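Local coordinates for protein trimethylamine-N-oxide reductase (Haemophilus influenzae, PDB 7L5I) that probably reduces S- or N-oxides such as trimethylamine N-oxide at a molybdenum centre carried by two molybdopterin guanine dinucleotide cofactors, at residues Lys316-Ala321 with Glu330-Leu335. Residues are numbered along the deposited sequence; the frame is centred on the assembly and turned at random.
Sequences KTAEWA and ETIKQL
Ala318 meets Ile332 and Lys333 where the first turn of helix 318-325 packs on helix 329-341, a small worked example of how a short helix settles against its successor in the chain. Just before that turn, Thr317 serves as N-cap: its OG1 accepts from Trp320 N at 2.9 Å, with an N-H...O angle of 164°, and so satisfies an amide that the helix start leaves without a backbone acceptor. Ala318 then directs its methyl group at the second helix, where CB lies 3.8 Å from Ile332 CG2 and equally close to Lys333 CG, bridging two consecutive side chains. Glu319, which is exposed, follows. Its chain bends at chi2 (74°) and brings OE1 to Lys333 NZ at 3.0 Å, a hydrogen-bonded salt bridge that uses the syn lone pair of the carboxylate. Lys333 reaches it fully extended beyond CG, crossing the glutamate at about a right angle and passing CE over the Ala318 methyl at 4.0 Å. One turn beyond Ala318, Ala321 places CB 3.9 Å from Ile332 CD1. Ile332 reaches this far because CD1 lies anti to CA (chi2 -176°), while its CG2 branch stays with Ala318. Helix 271-284 backs the junction, with Thr281 touching both Ala318 and Lys333, and Leu274 touching Ile332. The alanine methyls thus lie against the two branches of Ile332, and the Glu319-Lys333 salt bridge closes the more exposed side: the packing of two sequence-adjacent helices, joined by a short loop, at the periphery of the molybdopterin oxidoreductase fold.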
ATOM      1  N   LYS A 316     -22.293   8.080  24.000  1.00 19.24           N
ATOM      2  CA  LYS A 316     -22.010   7.540  22.666  1.00 18.24           C
ATOM      3  C   LYS A 316     -22.769   6.227  22.448  1.00 20.00           C
ATOM      4  O   LYS A 316     -22.199   5.163  22.217  1.00 19.17           O
ATOM      5  CB  LYS A 316     -20.508   7.350  22.480  1.00 18.71           C
ATOM      6  CG  LYS A 316     -19.659   8.580  22.792  1.00 16.77           C
ATOM      7  CD  LYS A 316     -20.151   9.829  22.046  1.00 18.27           C
ATOM      8  CE  LYS A 316     -19.277  11.042  22.351  1.00 20.30           C
ATOM      9  NZ  LYS A 316     -19.255  11.417  23.804  1.00 22.77           N
ATOM     10  N   THR A 317     -24.102   6.330  22.505  1.00 17.01           N
ATOM     11  CA  THR A 317     -24.975   5.175  22.456  1.00 18.37           C
ATOM     12  C   THR A 317     -25.021   4.570  21.060  1.00 16.72           C
ATOM     13  O   THR A 317     -24.638   5.191  20.064  1.00 18.19           O
ATOM     14  CB  THR A 317     -26.394   5.578  22.849  1.00 20.42           C
ATOM     15  OG1 THR A 317     -26.864   6.529  21.876  1.00 19.93           O
ATOM     16  CG2 THR A 317     -26.397   6.224  24.213  1.00 23.67           C
ATOM     17  N   ALA A 318     -25.546   3.349  20.996  1.00 16.78           N
ATOM     18  CA  ALA A 318     -25.822   2.732  19.705  1.00 18.32           C
ATOM     19  C   ALA A 318     -26.735   3.611  18.861  1.00 19.44           C
ATOM     20  O   ALA A 318     -26.560   3.700  17.645  1.00 20.03           O
ATOM     21  CB  ALA A 318     -26.439   1.346  19.904  1.00 19.19           C
ATOM     22  N   GLU A 319     -27.715   4.276  19.488  1.00 19.06           N
ATOM     23  CA  GLU A 319     -28.605   5.163  18.740  1.00 23.71           C
ATOM     24  C   GLU A 319     -27.875   6.391  18.201  1.00 18.86           C
ATOM     25  O   GLU A 319     -28.114   6.807  17.057  1.00 19.34           O
ATOM     26  CB  GLU A 319     -29.776   5.576  19.641  1.00 23.75           C
ATOM     27  CG  GLU A 319     -30.728   4.428  19.973  1.00 26.44           C
ATOM     28  CD  GLU A 319     -30.184   3.410  20.993  1.00 45.00           C
ATOM     29  OE1 GLU A 319     -30.718   2.279  21.011  1.00 54.53           O
ATOM     30  OE2 GLU A 319     -29.250   3.719  21.773  1.00 28.68           O
ATOM     31  N   TRP A 320     -26.993   6.993  19.004  1.00 18.28           N
ATOM     32  CA  TRP A 320     -26.180   8.109  18.534  1.00 19.04           C
ATOM     33  C   TRP A 320     -25.307   7.672  17.371  1.00 18.83           C
ATOM     34  O   TRP A 320     -25.160   8.395  16.375  1.00 18.05           O
ATOM     35  CB  TRP A 320     -25.325   8.632  19.694  1.00 18.95           C
ATOM     36  CG  TRP A 320     -24.198   9.541  19.286  1.00 19.17           C
ATOM     37  CD1 TRP A 320     -24.236  10.902  19.144  1.00 19.76           C
ATOM     38  CD2 TRP A 320     -22.859   9.148  18.986  1.00 16.73           C
ATOM     39  NE1 TRP A 320     -23.014  11.376  18.755  1.00 20.13           N
ATOM     40  CE2 TRP A 320     -22.145  10.318  18.655  1.00 20.01           C
ATOM     41  CE3 TRP A 320     -22.197   7.913  18.947  1.00 18.20           C
ATOM     42  CZ2 TRP A 320     -20.807  10.296  18.286  1.00 19.97           C
ATOM     43  CZ3 TRP A 320     -20.854   7.899  18.589  1.00 16.76           C
ATOM     44  CH2 TRP A 320     -20.187   9.078  18.250  1.00 17.24           C
ATOM     45  N   ALA A 321     -24.722   6.479  17.480  1.00 19.79           N
ATOM     46  CA  ALA A 321     -23.813   5.997  16.449  1.00 19.12           C
ATOM     47  C   ALA A 321     -24.556   5.667  15.163  1.00 16.48           C
ATOM     48  O   ALA A 321     -24.052   5.937  14.071  1.00 18.50           O
ATOM     49  CB  ALA A 321     -23.060   4.766  16.946  1.00 15.75           C
ATOM     50  N   GLU A 330     -30.050  -1.551  16.537  1.00 20.11           N
ATOM     51  CA  GLU A 330     -30.189  -2.916  17.048  1.00 22.52           C
ATOM     52  C   GLU A 330     -29.091  -3.826  16.504  1.00 20.17           C
ATOM     53  O   GLU A 330     -28.714  -4.793  17.165  1.00 19.75           O
ATOM     54  CB  GLU A 330     -31.565  -3.496  16.723  1.00 28.18           C
ATOM     55  CG  GLU A 330     -31.826  -4.903  17.324  1.00 57.91           C
ATOM     56  CD  GLU A 330     -31.482  -5.021  18.815  1.00 74.37           C
ATOM     57  OE1 GLU A 330     -30.587  -5.839  19.167  1.00 50.68           O
ATOM     58  OE2 GLU A 330     -32.103  -4.289  19.627  1.00 57.53           O
ATOM     59  N   THR A 331     -28.578  -3.542  15.301  1.00 19.03           N
ATOM     60  CA  THR A 331     -27.454  -4.305  14.761  1.00 18.92           C
ATOM     61  C   THR A 331     -26.162  -4.001  15.504  1.00 16.72           C
ATOM     62  O   THR A 331     -25.378  -4.923  15.795  1.00 17.47           O
ATOM     63  CB  THR A 331     -27.314  -4.004  13.272  1.00 22.40           C
ATOM     64  OG1 THR A 331     -28.512  -4.452  12.613  1.00 24.51           O
ATOM     65  CG2 THR A 331     -26.083  -4.669  12.671  1.00 24.05           C
ATOM     66  N   ILE A 332     -25.931  -2.722  15.826  1.00 17.39           N
ATOM     67  CA  ILE A 332     -24.789  -2.335  16.662  1.00 17.08           C
ATOM     68  C   ILE A 332     -24.830  -3.091  17.985  1.00 18.29           C
ATOM     69  O   ILE A 332     -23.823  -3.643  18.445  1.00 16.70           O
ATOM     70  CB  ILE A 332     -24.796  -0.808  16.887  1.00 17.99           C
ATOM     71  CG1 ILE A 332     -24.669  -0.066  15.549  1.00 15.68           C
ATOM     72  CG2 ILE A 332     -23.716  -0.364  17.870  1.00 18.31           C
ATOM     73  CD1 ILE A 332     -24.566   1.451  15.682  1.00 18.18           C
ATOM     74  N   LYS A 333     -25.998  -3.101  18.642  1.00 17.20           N
ATOM     75  CA  LYS A 333     -26.090  -3.794  19.918  1.00 18.10           C
ATOM     76  C   LYS A 333     -25.855  -5.288  19.748  1.00 18.48           C
ATOM     77  O   LYS A 333     -25.248  -5.930  20.603  1.00 20.80           O
ATOM     78  CB  LYS A 333     -27.456  -3.542  20.557  1.00 18.71           C
ATOM     79  CG  LYS A 333     -27.663  -2.116  20.939  1.00 18.97           C
ATOM     80  CD  LYS A 333     -28.995  -1.950  21.667  1.00 25.35           C
ATOM     81  CE  LYS A 333     -29.261  -0.496  22.021  1.00 37.06           C
ATOM     82  NZ  LYS A 333     -30.665  -0.321  22.504  1.00 52.47           N
ATOM     83  N   GLN A 334     -26.311  -5.861  18.641  1.00 17.88           N
ATOM     84  CA  GLN A 334     -26.152  -7.298  18.453  1.00 21.44           C
ATOM     85  C   GLN A 334     -24.699  -7.667  18.146  1.00 22.82           C
ATOM     86  O   GLN A 334     -24.217  -8.715  18.594  1.00 20.19           O
ATOM     87  CB  GLN A 334     -27.086  -7.777  17.349  1.00 25.92           C
ATOM     88  CG  GLN A 334     -27.275  -9.290  17.336  1.00 35.76           C
ATOM     89  CD  GLN A 334     -27.553  -9.862  18.727  1.00 51.94           C
ATOM     90  OE1 GLN A 334     -26.917 -10.829  19.153  1.00 45.23           O
ATOM     91  NE2 GLN A 334     -28.491  -9.243  19.452  1.00 48.94           N
ATOM     92  N   LEU A 335     -23.981  -6.812  17.409  1.00 19.15           N
ATOM     93  CA  LEU A 335     -22.548  -7.021  17.234  1.00 17.93           C
ATOM     94  C   LEU A 335     -21.846  -7.033  18.579  1.00 17.90           C
ATOM     95  O   LEU A 335     -21.024  -7.921  18.859  1.00 17.94           O
ATOM     96  CB  LEU A 335     -21.950  -5.926  16.345  1.00 16.48           C
ATOM     97  CG  LEU A 335     -22.367  -5.963  14.880  1.00 20.25           C
ATOM     98  CD1 LEU A 335     -21.899  -4.673  14.190  1.00 19.54           C
ATOM     99  CD2 LEU A 335     -21.818  -7.209  14.209  1.00 23.72           C
TER